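Local coordinates for recombination protein uvsY (Enterobacteria phage T4, PDB 4ZWS), which promotes assembly of UvsX recombinase filaments on single-stranded DNA, stimulates UvsX activity and helps it displace bound gp32, at residues A[11-16]-A[33-38]; A[4-9]-A[107-112]; A[19-24]-A[122-127]; A[62-67]-A[84-89]. All blocks are in the same frame, centred on the assembly; numbering follows the deposited sequence.

Contact 1 of 4, residues A[11-16]-A[33-38]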
loop_
_atom_site.group_PDB
_atom_site.type_symbol
_atom_site.label_atom_id
_atom_site.label_comp_id
_atom_site.label_asym_id
_atom_site.label_seq_id
_atom_site.Cartn_x
_atom_site.Cartn_y
_atom_site.Cartn_z
ATOM N N LYS A 11 10.661 -27.701 6.309
ATOM C CA LYS A 11 9.998 -28.761 5.554
ATOM C C LYS A 11 9.636 -29.912 6.467
ATOM O O LYS A 11 8.546 -30.465 6.390
ATOM C CB LYS A 11 10.896 -29.265 4.426
ATOM C CG LYS A 11 10.260 -30.321 3.552
ATOM C CD LYS A 11 11.315 -31.037 2.740
ATOM C CE LYS A 11 10.752 -31.609 1.469
ATOM N NZ LYS A 11 11.792 -32.351 0.707
ATOM N N LYS A 12 10.558 -30.243 7.359
ATOM C CA LYS A 12 10.328 -31.283 8.337
ATOM C C LYS A 12 9.250 -30.834 9.328
ATOM O O LYS A 12 8.356 -31.608 9.659
ATOM C CB LYS A 12 11.660 -31.636 9.015
ATOM C CG LYS A 12 11.603 -32.629 10.151
ATOM C CD LYS A 12 12.994 -32.839 10.742
ATOM C CE LYS A 12 13.690 -31.517 11.152
ATOM N NZ LYS A 12 13.001 -30.686 12.196
ATOM N N ASP A 13 9.307 -29.572 9.753
ATOM C CA ASP A 13 8.417 -29.038 10.793
ATOM C C ASP A 13 6.936 -28.977 10.419
ATOM O O ASP A 13 6.070 -29.216 11.261
ATOM C CB ASP A 13 8.855 -27.625 11.181
ATOM C CG ASP A 13 10.035 -27.603 12.132
ATOM O OD1 ASP A 13 10.399 -28.667 12.684
ATOM O OD2 ASP A 13 10.628 -26.510 12.290
ATOM N N VAL A 14 6.649 -28.615 9.171
ATOM C CA VAL A 14 5.273 -28.343 8.759
ATOM C C VAL A 14 4.465 -29.593 8.442
ATOM O O VAL A 14 3.245 -29.519 8.305
ATOM C CB VAL A 14 5.223 -27.399 7.532
ATOM C CG1 VAL A 14 5.877 -26.073 7.871
ATOM C CG2 VAL A 14 5.905 -28.014 6.337
ATOM N N PHE A 15 5.137 -30.738 8.349
ATOM C CA PHE A 15 4.450 -32.001 8.105
ATOM C C PHE A 15 3.392 -32.208 9.183
ATOM O O PHE A 15 3.608 -31.884 10.346
ATOM C CB PHE A 15 5.440 -33.171 8.085
ATOM C CG PHE A 15 4.795 -34.498 7.827
ATOM C CD1 PHE A 15 4.421 -34.865 6.540
ATOM C CD2 PHE A 15 4.543 -35.379 8.868
ATOM C CE1 PHE A 15 3.805 -36.095 6.292
ATOM C CE2 PHE A 15 3.922 -36.615 8.632
ATOM C CZ PHE A 15 3.557 -36.969 7.341
ATOM N N ILE A 16 2.225 -32.704 8.790
ATOM C CA ILE A 16 1.159 -32.941 9.759
ATOM C C ILE A 16 0.833 -34.421 9.895
ATOM O O ILE A 16 0.482 -35.077 8.916
ATOM C CB ILE A 16 -0.126 -32.203 9.369
ATOM C CG1 ILE A 16 0.139 -30.705 9.213
ATOM C CG2 ILE A 16 -1.205 -32.478 10.384
ATOM C CD1 ILE A 16 -1.045 -29.916 8.691
ATOM N N SER A 33 6.954 -20.392 18.211
ATOM C CA SER A 33 7.901 -19.878 19.183
ATOM C C SER A 33 9.357 -20.126 18.729
ATOM O O SER A 33 10.196 -19.227 18.806
ATOM C CB SER A 33 7.607 -20.490 20.543
ATOM O OG SER A 33 8.640 -20.205 21.441
ATOM N N LYS A 34 9.645 -21.342 18.253
ATOM C CA LYS A 34 10.991 -21.713 17.815
ATOM C C LYS A 34 11.478 -20.796 16.696
ATOM O O LYS A 34 12.595 -20.285 16.737
ATOM C CB LYS A 34 11.036 -23.149 17.309
ATOM C CG LYS A 34 12.448 -23.705 17.213
ATOM C CD LYS A 34 12.707 -24.357 15.878
ATOM C CE LYS A 34 11.881 -25.579 15.642
ATOM N NZ LYS A 34 12.105 -26.057 14.258
ATOM N N TRP A 35 10.632 -20.607 15.689
ATOM C CA TRP A 35 10.987 -19.787 14.536
ATOM C C TRP A 35 10.953 -18.303 14.881
ATOM O O TRP A 35 11.674 -17.510 14.289
ATOM C CB TRP A 35 10.073 -20.094 13.349
ATOM C CG TRP A 35 10.428 -21.391 12.679
ATOM C CD1 TRP A 35 9.896 -22.616 12.935
ATOM C CD2 TRP A 35 11.394 -21.584 11.638
ATOM N NE1 TRP A 35 10.467 -23.561 12.123
ATOM C CE2 TRP A 35 11.391 -22.951 11.315
ATOM C CE3 TRP A 35 12.257 -20.733 10.947
ATOM C CZ2 TRP A 35 12.220 -23.488 10.335
ATOM C CZ3 TRP A 35 13.082 -21.270 9.970
ATOM C CH2 TRP A 35 13.056 -22.634 9.676
ATOM N N LEU A 36 10.141 -17.930 15.860
ATOM C CA LEU A 36 10.155 -16.558 16.324
ATOM C C LEU A 36 11.523 -16.240 16.906
ATOM O O LEU A 36 12.065 -15.161 16.658
ATOM C CB LEU A 36 9.049 -16.333 17.348
ATOM C CG LEU A 36 8.779 -14.890 17.754
ATOM C CD1 LEU A 36 8.555 -14.009 16.536
ATOM C CD2 LEU A 36 7.553 -14.875 18.631
ATOM N N ASN A 37 12.109 -17.205 17.611
ATOM C CA ASN A 37 13.465 -17.065 18.154
ATOM C C ASN A 37 14.561 -17.004 17.105
ATOM O O ASN A 37 15.496 -16.222 17.249
ATOM C CB ASN A 37 13.755 -18.189 19.136
ATOM C CG ASN A 37 12.970 -18.033 20.399
ATOM O OD1 ASN A 37 12.462 -16.944 20.673
ATOM N ND2 ASN A 37 12.812 -19.120 21.155
ATOM N N LYS A 38 14.462 -17.832 16.070
ATOM C CA LYS A 38 15.412 -17.760 14.967
ATOM C C LYS A 38 15.420 -16.335 14.426
ATOM O O LYS A 38 16.467 -15.705 14.341
ATOM C CB LYS A 38 15.053 -18.742 13.855
ATOM C CG LYS A 38 15.396 -20.179 14.147
ATOM C CD LYS A 38 14.907 -21.083 13.025
ATOM C CE LYS A 38 15.609 -22.433 13.022
ATOM N NZ LYS A 38 15.479 -23.176 14.305
#
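Asp13 carries its CG anti to its own carbonyl carbon (chi1 -79°), which sends the carboxylate from helix 3-14 toward helix 21-64. Lys34 meets it from the opposite direction: its CG lies anti to the backbone N, and bends at chi2 and chi3 then curl the chain so that NZ arrives at the acid. One oxygen does the work on the acid side. Lys34 NZ forms a salt bridge to Asp13 OD2 at 2.5 Å on the syn side, somewhat out of the carboxylate plane. Trp35 NE1 donates to the anti lone pair of the same Asp13 OD2 at 3.0 Å, with an N-H...O angle of 156°. OD2 lies near the indole plane at the ring edge, while the carboxylate and ring planes stand almost perpendicular. The other oxygen, Asp13 OD1, is paired with Lys12 NZ in a salt bridge whose hydrogen bond, at 3.3 Å, is weak; it extends the network along helix 3-14. Lys34 NZ has a second acid in Glu9, and the indole of Trp35 packs on Cys110, Ala113, Leu114 and Ile117 of helix 91-135, so this pairing lies where three helices of the chain meet. Asp13 OD2 is gripped by two donors, on its syn and anti sides, and the indole N-H of buried Trp35 is satisfied; the lysines nearby would probably favour the charged form of Asp13.

Contact 2 of 4, residues A[4-9]-A[107-112]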
loop_
_atom_site.group_PDB
_atom_site.type_symbol
_atom_site.label_atom_id
_atom_site.label_comp_id
_atom_site.label_asym_id
_atom_site.label_seq_id
_atom_site.Cartn_x
_atom_site.Cartn_y
_atom_site.Cartn_z
ATOM N N GLU A 4 19.930 -23.326 3.415
ATOM C CA GLU A 4 19.474 -24.655 3.063
ATOM C C GLU A 4 19.108 -25.463 4.316
ATOM O O GLU A 4 18.197 -26.286 4.277
ATOM C CB GLU A 4 20.536 -25.377 2.239
ATOM C CG GLU A 4 20.728 -24.758 0.859
ATOM C CD GLU A 4 21.460 -23.409 0.893
ATOM O OE1 GLU A 4 22.022 -23.054 1.959
ATOM O OE2 GLU A 4 21.445 -22.693 -0.142
ATOM N N ASP A 5 19.783 -25.199 5.435
ATOM C CA ASP A 5 19.442 -25.864 6.686
ATOM C C ASP A 5 18.044 -25.462 7.138
ATOM O O ASP A 5 17.252 -26.312 7.560
ATOM C CB ASP A 5 20.451 -25.545 7.786
ATOM C CG ASP A 5 21.805 -26.187 7.553
ATOM O OD1 ASP A 5 22.811 -25.624 8.033
ATOM O OD2 ASP A 5 21.863 -27.265 6.920
ATOM N N LEU A 6 17.749 -24.166 7.056
ATOM C CA LEU A 6 16.429 -23.656 7.413
ATOM C C LEU A 6 15.340 -24.225 6.513
ATOM O O LEU A 6 14.279 -24.630 6.989
ATOM C CB LEU A 6 16.409 -22.124 7.347
ATOM C CG LEU A 6 17.296 -21.432 8.388
ATOM C CD1 LEU A 6 17.176 -19.922 8.284
ATOM C CD2 LEU A 6 16.878 -21.888 9.756
ATOM N N GLN A 7 15.620 -24.280 5.216
ATOM C CA GLN A 7 14.675 -24.838 4.263
ATOM C C GLN A 7 14.319 -26.260 4.657
ATOM O O GLN A 7 13.143 -26.634 4.712
ATOM C CB GLN A 7 15.246 -24.796 2.856
ATOM C CG GLN A 7 15.411 -23.398 2.370
ATOM C CD GLN A 7 15.959 -23.326 0.967
ATOM O OE1 GLN A 7 16.510 -24.303 0.450
ATOM N NE2 GLN A 7 15.824 -22.153 0.341
ATOM N N GLU A 8 15.349 -27.037 4.957
ATOM C CA GLU A 8 15.163 -28.414 5.340
ATOM C C GLU A 8 14.437 -28.524 6.676
ATOM O O GLU A 8 13.551 -29.372 6.842
ATOM C CB GLU A 8 16.514 -29.122 5.377
ATOM C CG GLU A 8 16.401 -30.591 5.046
ATOM C CD GLU A 8 15.654 -30.836 3.739
ATOM O OE1 GLU A 8 15.878 -30.082 2.757
ATOM O OE2 GLU A 8 14.815 -31.771 3.716
ATOM N N GLU A 9 14.786 -27.648 7.611
ATOM C CA GLU A 9 14.164 -27.675 8.926
ATOM C C GLU A 9 12.662 -27.373 8.874
ATOM O O GLU A 9 11.867 -28.064 9.520
ATOM C CB GLU A 9 14.852 -26.701 9.867
ATOM C CG GLU A 9 14.343 -26.807 11.284
ATOM C CD GLU A 9 15.101 -25.931 12.258
ATOM O OE1 GLU A 9 14.723 -25.916 13.449
ATOM O OE2 GLU A 9 16.073 -25.261 11.841
ATOM N N LEU A 107 16.348 -13.855 7.392
ATOM C CA LEU A 107 15.294 -13.181 8.139
ATOM C C LEU A 107 13.966 -13.301 7.403
ATOM O O LEU A 107 12.944 -13.643 8.005
ATOM C CB LEU A 107 15.628 -11.706 8.358
ATOM C CG LEU A 107 14.668 -10.940 9.269
ATOM C CD1 LEU A 107 14.768 -11.454 10.695
ATOM C CD2 LEU A 107 14.947 -9.477 9.216
ATOM N N ASP A 108 13.988 -13.029 6.097
ATOM C CA ASP A 108 12.772 -13.115 5.293
ATOM C C ASP A 108 12.228 -14.530 5.233
ATOM O O ASP A 108 11.015 -14.730 5.314
ATOM C CB ASP A 108 13.000 -12.598 3.874
ATOM C CG ASP A 108 13.285 -11.110 3.843
ATOM O OD1 ASP A 108 12.972 -10.438 4.858
ATOM O OD2 ASP A 108 13.769 -10.609 2.797
ATOM N N PHE A 109 13.119 -15.510 5.148
ATOM C CA PHE A 109 12.677 -16.892 5.142
ATOM C C PHE A 109 11.925 -17.212 6.429
ATOM O O PHE A 109 10.891 -17.873 6.392
ATOM C CB PHE A 109 13.841 -17.862 4.970
ATOM C CG PHE A 109 13.402 -19.292 4.904
ATOM C CD1 PHE A 109 13.386 -20.079 6.050
ATOM C CD2 PHE A 109 12.951 -19.840 3.707
ATOM C CE1 PHE A 109 12.949 -21.401 6.000
ATOM C CE2 PHE A 109 12.517 -21.159 3.650
ATOM C CZ PHE A 109 12.521 -21.939 4.803
ATOM N N CYS A 110 12.440 -16.739 7.556
ATOM C CA CYS A 110 11.794 -16.979 8.838
ATOM C C CYS A 110 10.442 -16.274 8.944
ATOM O O CYS A 110 9.530 -16.796 9.597
ATOM C CB CYS A 110 12.693 -16.516 9.986
ATOM S SG CYS A 110 14.155 -17.525 10.209
ATOM N N SER A 111 10.303 -15.100 8.315
ATOM C CA SER A 111 8.987 -14.461 8.248
ATOM C C SER A 111 8.031 -15.390 7.559
ATOM O O SER A 111 6.939 -15.650 8.068
ATOM C CB SER A 111 9.010 -13.126 7.527
ATOM O OG SER A 111 9.506 -12.120 8.381
ATOM N N GLY A 112 8.474 -15.919 6.425
ATOM C CA GLY A 112 7.677 -16.851 5.661
ATOM C C GLY A 112 7.350 -18.089 6.462
ATOM O O GLY A 112 6.230 -18.605 6.403
#
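Leu6 and Gln7 of helix 3-14 pack on Phe109 and Cys110 of helix 91-135 in a buried, largely apolar helix-helix contact near the middle of the chain. The two short segments run side by side in the same direction, their axes 7° apart and 10.8 Å from each other at closest approach. Phe109 makes the largest share of the contact. Its ring extends from a chi1 of -178°, with CG anti to the backbone N, and its far end comes up against both the backbone and the side chains of helix 3-14. Phe109 CE1 meets the CB of Leu6 at 3.8 Å and the carbonyl O of Leu6 at 3.6 Å, while CZ approaches Gln7 CA at 3.7 Å. Helices 21-64 and 91-135 are the long antiparallel pair of this subunit of the heptameric alpha barrel, and the short N-terminal helix lies against that pair here. The side chains of Gln7 and Phe109 cross at about a right angle, amide and ring planes 49° apart, with Gln7 CG 3.9 Å from Phe109 CE2. Beyond CG the extended chain of Gln7 carries the amide to a neighbouring subunit, where Gln7 NE2 is hydrogen-bonded to Ser41 OG. Asn37 of that same subunit packs on both Gln7 and Phe109. Leu6 meanwhile reaches with CD1 toward Cys110 SG, a looser touch at 4.3 Å, and also packs on Lys38 of helix 21-64.

Contact 3 of 4, residues A[19-24]-A[122-127]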
loop_
_atom_site.group_PDB
_atom_site.type_symbol
_atom_site.label_atom_id
_atom_site.label_comp_id
_atom_site.label_asym_id
_atom_site.label_seq_id
_atom_site.Cartn_x
_atom_site.Cartn_y
_atom_site.Cartn_z
ATOM N N THR A 19 -2.697 -38.836 12.664
ATOM C CA THR A 19 -2.978 -39.756 13.756
ATOM C C THR A 19 -2.812 -39.103 15.142
ATOM O O THR A 19 -3.293 -39.638 16.139
ATOM C CB THR A 19 -2.066 -41.007 13.661
ATOM O OG1 THR A 19 -0.691 -40.626 13.780
ATOM C CG2 THR A 19 -2.264 -41.699 12.331
ATOM N N LYS A 20 -2.113 -37.967 15.201
ATOM C CA LYS A 20 -1.846 -37.245 16.456
ATOM C C LYS A 20 -2.223 -35.777 16.321
ATOM O O LYS A 20 -1.419 -34.883 16.606
ATOM C CB LYS A 20 -0.369 -37.342 16.822
ATOM C CG LYS A 20 0.204 -38.741 16.766
ATOM C CD LYS A 20 1.681 -38.714 17.100
ATOM C CE LYS A 20 2.362 -37.671 16.237
ATOM N NZ LYS A 20 3.827 -37.764 16.313
ATOM N N LEU A 21 -3.448 -35.533 15.892
ATOM C CA LEU A 21 -3.847 -34.197 15.498
ATOM C C LEU A 21 -3.870 -33.184 16.668
ATOM O O LEU A 21 -3.434 -32.044 16.496
ATOM C CB LEU A 21 -5.188 -34.303 14.790
ATOM C CG LEU A 21 -5.378 -33.357 13.617
ATOM C CD1 LEU A 21 -4.239 -33.588 12.643
ATOM C CD2 LEU A 21 -6.672 -33.731 12.940
ATOM N N GLN A 22 -4.318 -33.597 17.856
ATOM C CA GLN A 22 -4.295 -32.705 19.032
ATOM C C GLN A 22 -2.877 -32.339 19.421
ATOM O O GLN A 22 -2.601 -31.193 19.786
ATOM C CB GLN A 22 -4.995 -33.315 20.240
ATOM C CG GLN A 22 -6.501 -33.358 20.162
ATOM C CD GLN A 22 -7.103 -34.031 21.384
ATOM O OE1 GLN A 22 -7.844 -33.418 22.163
ATOM N NE2 GLN A 22 -6.836 -35.330 21.520
ATOM N N TYR A 23 -1.987 -33.322 19.352
ATOM C CA TYR A 23 -0.586 -33.073 19.605
ATOM C C TYR A 23 -0.041 -32.052 18.610
ATOM O O TYR A 23 0.650 -31.113 18.992
ATOM C CB TYR A 23 0.220 -34.370 19.502
ATOM C CG TYR A 23 1.693 -34.090 19.432
ATOM C CD1 TYR A 23 2.437 -33.864 20.579
ATOM C CD2 TYR A 23 2.334 -33.982 18.197
ATOM C CE1 TYR A 23 3.788 -33.567 20.505
ATOM C CE2 TYR A 23 3.673 -33.684 18.112
ATOM C CZ TYR A 23 4.401 -33.477 19.269
ATOM O OH TYR A 23 5.745 -33.175 19.184
ATOM N N GLU A 24 -0.384 -32.210 17.337
ATOM C CA GLU A 24 0.165 -31.336 16.306
ATOM C C GLU A 24 -0.276 -29.906 16.556
ATOM O O GLU A 24 0.483 -28.968 16.318
ATOM C CB GLU A 24 -0.245 -31.808 14.913
ATOM C CG GLU A 24 0.348 -33.160 14.497
ATOM C CD GLU A 24 1.818 -33.089 14.094
ATOM O OE1 GLU A 24 2.197 -33.797 13.133
ATOM O OE2 GLU A 24 2.598 -32.341 14.723
ATOM N N PHE A 122 -4.210 -23.439 11.516
ATOM C CA PHE A 122 -5.557 -23.436 10.974
ATOM C C PHE A 122 -5.858 -24.693 10.170
ATOM O O PHE A 122 -6.970 -25.220 10.251
ATOM C CB PHE A 122 -5.806 -22.189 10.147
ATOM C CG PHE A 122 -5.851 -20.942 10.971
ATOM C CD1 PHE A 122 -7.013 -20.598 11.658
ATOM C CD2 PHE A 122 -4.755 -20.093 11.039
ATOM C CE1 PHE A 122 -7.072 -19.448 12.425
ATOM C CE2 PHE A 122 -4.809 -18.938 11.793
ATOM C CZ PHE A 122 -5.969 -18.615 12.489
ATOM N N ALA A 123 -4.897 -25.147 9.367
ATOM C CA ALA A 123 -5.084 -26.387 8.622
ATOM C C ALA A 123 -5.442 -27.525 9.582
ATOM O O ALA A 123 -6.362 -28.303 9.329
ATOM C CB ALA A 123 -3.846 -26.733 7.839
ATOM N N ILE A 124 -4.721 -27.605 10.694
ATOM C CA ILE A 124 -4.970 -28.644 11.683
ATOM C C ILE A 124 -6.380 -28.545 12.255
ATOM O O ILE A 124 -7.074 -29.552 12.368
ATOM C CB ILE A 124 -3.938 -28.578 12.822
ATOM C CG1 ILE A 124 -2.539 -28.856 12.262
ATOM C CG2 ILE A 124 -4.298 -29.555 13.929
ATOM C CD1 ILE A 124 -1.400 -28.648 13.240
ATOM N N LYS A 125 -6.803 -27.329 12.593
ATOM C CA LYS A 125 -8.153 -27.083 13.100
ATOM C C LYS A 125 -9.201 -27.468 12.062
ATOM O O LYS A 125 -10.212 -28.075 12.387
ATOM C CB LYS A 125 -8.327 -25.615 13.497
ATOM C CG LYS A 125 -9.709 -25.257 14.017
ATOM C CD LYS A 125 -10.092 -26.192 15.150
ATOM C CE LYS A 125 -11.534 -26.013 15.609
ATOM N NZ LYS A 125 -11.935 -27.111 16.541
ATOM N N HIS A 126 -8.955 -27.092 10.813
ATOM C CA HIS A 126 -9.880 -27.380 9.728
ATOM C C HIS A 126 -10.072 -28.890 9.577
ATOM O O HIS A 126 -11.194 -29.370 9.423
ATOM C CB HIS A 126 -9.366 -26.767 8.419
ATOM C CG HIS A 126 -9.294 -25.265 8.436
ATOM N ND1 HIS A 126 -8.572 -24.540 7.507
ATOM C CD2 HIS A 126 -9.853 -24.354 9.270
ATOM C CE1 HIS A 126 -8.689 -23.249 7.769
ATOM N NE2 HIS A 126 -9.460 -23.110 8.833
ATOM N N ILE A 127 -8.971 -29.629 9.655
ATOM C CA ILE A 127 -8.987 -31.082 9.523
ATOM C C ILE A 127 -9.777 -31.735 10.667
ATOM O O ILE A 127 -10.512 -32.699 10.447
ATOM C CB ILE A 127 -7.559 -31.641 9.455
ATOM C CG1 ILE A 127 -6.871 -31.138 8.180
ATOM C CG2 ILE A 127 -7.569 -33.161 9.502
ATOM C CD1 ILE A 127 -5.370 -31.353 8.140
#
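Leu21 and Ile124 slide past each other in opposite directions, whereas Leu21 and Ile127 cross at about a right angle; these two orientations define the buried contact between the start of helix 21-64 and the C-terminal part of helix 91-135. The CB of Ile124 points toward the partner helix, and the side chain offers it two branches. With CG1 anti to the carbonyl carbon (chi1 -63°), its CG2 lies beside that carbon and faces Leu21, coming within 4.0 Å of Leu21 CG and 3.7 Å of the Leu21 carbonyl O. The other branch runs on to CD1, which settles by the next turn, 3.8 Å from Glu24 CB and 3.6 Å from the carbonyl O of Glu24. Ile127, one turn along, adds its own methyl: Ile127 CG2 stands 3.6 Å from Leu21 CD2. The isobutyl end of Leu21 thus meets two isoleucines from successive turns of one helix face, and Ile16 packs on both Leu21 and Ile124. Of the Glu24 side chain, CB makes the contact. Bent at chi2, the chain leads the carboxylate away from the isoleucines, to a hydrogen bond between OE1 and the backbone N of Asp17 and a salt bridge between OE2 and Arg120. In a neighbouring subunit, Ala25 packs on Ile127 and on Ala123. The chemistry is accordingly divided: branched aliphatic groups close the helix pair by van der Waals contact, while the acid, set aside from them, ties the connection between helices 3-14 and 21-64 to Arg120 of helix 91-135.

Contact 4 of 4, residues A[62-67]-A[84-89]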
loop_
_atom_site.group_PDB
_atom_site.type_symbol
_atom_site.label_atom_id
_atom_site.label_comp_id
_atom_site.label_asym_id
_atom_site.label_seq_id
_atom_site.Cartn_x
_atom_site.Cartn_y
_atom_site.Cartn_z
ATOM N N ASP A 62 39.728 4.963 4.026
ATOM C CA ASP A 62 41.028 5.503 4.409
ATOM C C ASP A 62 42.102 4.965 3.486
ATOM O O ASP A 62 43.038 5.681 3.125
ATOM C CB ASP A 62 41.368 5.148 5.854
ATOM C CG ASP A 62 40.635 6.014 6.850
ATOM O OD1 ASP A 62 40.541 5.615 8.037
ATOM O OD2 ASP A 62 40.130 7.083 6.432
ATOM N N TYR A 63 41.946 3.708 3.090
ATOM C CA TYR A 63 42.887 3.058 2.196
ATOM C C TYR A 63 42.918 3.652 0.791
ATOM O O TYR A 63 43.990 3.900 0.247
ATOM C CB TYR A 63 42.577 1.571 2.089
ATOM C CG TYR A 63 43.364 0.903 0.984
ATOM C CD1 TYR A 63 44.712 0.607 1.148
ATOM C CD2 TYR A 63 42.760 0.583 -0.232
ATOM C CE1 TYR A 63 45.438 0.006 0.137
ATOM C CE2 TYR A 63 43.476 -0.015 -1.249
ATOM C CZ TYR A 63 44.818 -0.304 -1.062
ATOM O OH TYR A 63 45.542 -0.904 -2.072
ATOM N N TYR A 64 41.738 3.895 0.222
ATOM C CA TYR A 64 41.621 4.488 -1.104
ATOM C C TYR A 64 41.850 5.980 -1.212
ATOM O O TYR A 64 41.898 6.511 -2.324
ATOM C CB TYR A 64 40.236 4.184 -1.700
ATOM C CG TYR A 64 40.024 2.735 -2.025
ATOM C CD1 TYR A 64 39.073 1.964 -1.350
ATOM C CD2 TYR A 64 40.792 2.126 -3.014
ATOM C CE1 TYR A 64 38.896 0.615 -1.664
ATOM C CE2 TYR A 64 40.619 0.790 -3.332
ATOM C CZ TYR A 64 39.674 0.045 -2.660
ATOM O OH TYR A 64 39.531 -1.268 -2.994
ATOM N N SER A 65 42.013 6.656 -0.087
ATOM C CA SER A 65 42.215 8.097 -0.124
ATOM C C SER A 65 43.438 8.558 0.685
ATOM O O SER A 65 44.430 7.833 0.806
ATOM C CB SER A 65 40.932 8.782 0.343
ATOM O OG SER A 65 40.690 8.518 1.706
ATOM N N GLY A 66 43.377 9.769 1.224
ATOM C CA GLY A 66 44.383 10.226 2.177
ATOM C C GLY A 66 43.981 10.026 3.631
ATOM O O GLY A 66 43.055 10.684 4.128
ATOM N N ARG A 67 44.688 9.125 4.316
ATOM C CA ARG A 67 44.410 8.812 5.720
ATOM C C ARG A 67 45.520 9.295 6.656
ATOM O O ARG A 67 46.669 9.472 6.238
ATOM C CB ARG A 67 44.209 7.306 5.899
ATOM N N LYS A 84 31.973 5.514 -4.549
ATOM C CA LYS A 84 30.879 4.559 -4.297
ATOM C C LYS A 84 31.064 3.262 -5.083
ATOM O O LYS A 84 30.935 2.172 -4.518
ATOM C CB LYS A 84 29.506 5.154 -4.622
ATOM C CG LYS A 84 28.886 5.962 -3.499
ATOM C CD LYS A 84 27.554 6.571 -3.934
ATOM C CE LYS A 84 26.886 7.349 -2.797
ATOM N NZ LYS A 84 25.414 7.569 -3.015
ATOM N N THR A 85 31.370 3.373 -6.375
ATOM C CA THR A 85 31.631 2.190 -7.196
ATOM C C THR A 85 32.815 1.394 -6.664
ATOM O O THR A 85 32.769 0.173 -6.595
ATOM C CB THR A 85 31.914 2.552 -8.660
ATOM O OG1 THR A 85 30.791 3.240 -9.198
ATOM C CG2 THR A 85 32.159 1.300 -9.487
ATOM N N VAL A 86 33.871 2.090 -6.279
ATOM C CA VAL A 86 35.081 1.419 -5.832
ATOM C C VAL A 86 34.845 0.684 -4.511
ATOM O O VAL A 86 35.232 -0.478 -4.356
ATOM C CB VAL A 86 36.249 2.429 -5.705
ATOM C CG1 VAL A 86 37.429 1.822 -4.956
ATOM C CG2 VAL A 86 36.685 2.873 -7.087
ATOM N N LEU A 87 34.198 1.362 -3.570
ATOM C CA LEU A 87 33.872 0.769 -2.281
ATOM C C LEU A 87 32.941 -0.442 -2.411
ATOM O O LEU A 87 33.140 -1.455 -1.735
ATOM C CB LEU A 87 33.232 1.811 -1.367
ATOM C CG LEU A 87 34.236 2.781 -0.767
ATOM C CD1 LEU A 87 33.525 3.772 0.111
ATOM C CD2 LEU A 87 35.306 2.011 0.002
ATOM N N SER A 88 31.932 -0.348 -3.273
ATOM C CA SER A 88 30.983 -1.441 -3.402
ATOM C C SER A 88 31.634 -2.696 -3.975
ATOM O O SER A 88 31.143 -3.801 -3.753
ATOM C CB SER A 88 29.798 -1.030 -4.267
ATOM O OG SER A 88 29.117 0.079 -3.711
ATOM N N ALA A 89 32.753 -2.529 -4.686
ATOM C CA ALA A 89 33.441 -3.658 -5.315
ATOM C C ALA A 89 34.606 -4.178 -4.479
ATOM O O ALA A 89 35.169 -5.229 -4.770
ATOM C CB ALA A 89 33.932 -3.268 -6.696
#
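Tyr64 reaches across to Val86 and Leu87, linking the C-terminal part of helix 21-64 with the short helix 83-89. From CB, which points toward that helix, the chain sets CG anti to the carbonyl carbon (chi1 -68°) and delivers the ring face-on to a valine methyl. CG lies 4.0 Å from Val86 CG1. On one side of the ring CD1 has a second neighbour, Leu87 CD2, also 4.0 Å away, and CE1 lies slightly farther from that same methyl; Leu87 comes in obliquely, its chain sliding past that of the tyrosine in the opposite direction. On the other side CD2 and CE2 meet Val86 CG1, with Leu87 farther off, and CZ, nearest the tip, lies 3.7 Å from the valine methyl. All six ring carbons are therefore at similar distances from one methyl, the mark of a centred CH-pi contact: Val86 CG1 stands 3.6 Å from the ring centroid and only 8° off the normal. The opposite face is taken by Tyr63, whose CD2 sits above the centre of the Tyr64 ring, so the ring is clasped between a methyl and the edge of its sequence neighbour. At the tip, OH is hydrogen-bonded to Asp90, which follows Ala89 in the chain. Val86 in turn packs on Tyr78 and Leu87 on Leu57, bringing both the intervening loop and helix 21-64 into the cluster. Dispersion and CH-pi attraction thus hold the faces of the ring, while the phenol hydroxyl ties the tip to Asp90.

Contacts 2 and 3 are buried and chiefly apolar; contacts 1 and 4 are only partly buried. Contacts 1 and 2 share helix 3-14, contacts 2 and 3 both use helix 91-135, and contacts 1, 3 and 4 share helix 21-64. Contacts 1 and 2 touch through Lys34 and Lys38, each salt-bridged to Glu9, so the charges of one border the hydrocarbon of the other. Contact 1 also touches contact 3, through the connection that follows helix 3-14. Contact 4 stands apart at the far end of the long helices, its centre about 57 Å from that of contact 3, and relies on an aromatic face instead of charge. All four lie beside a neighbouring subunit.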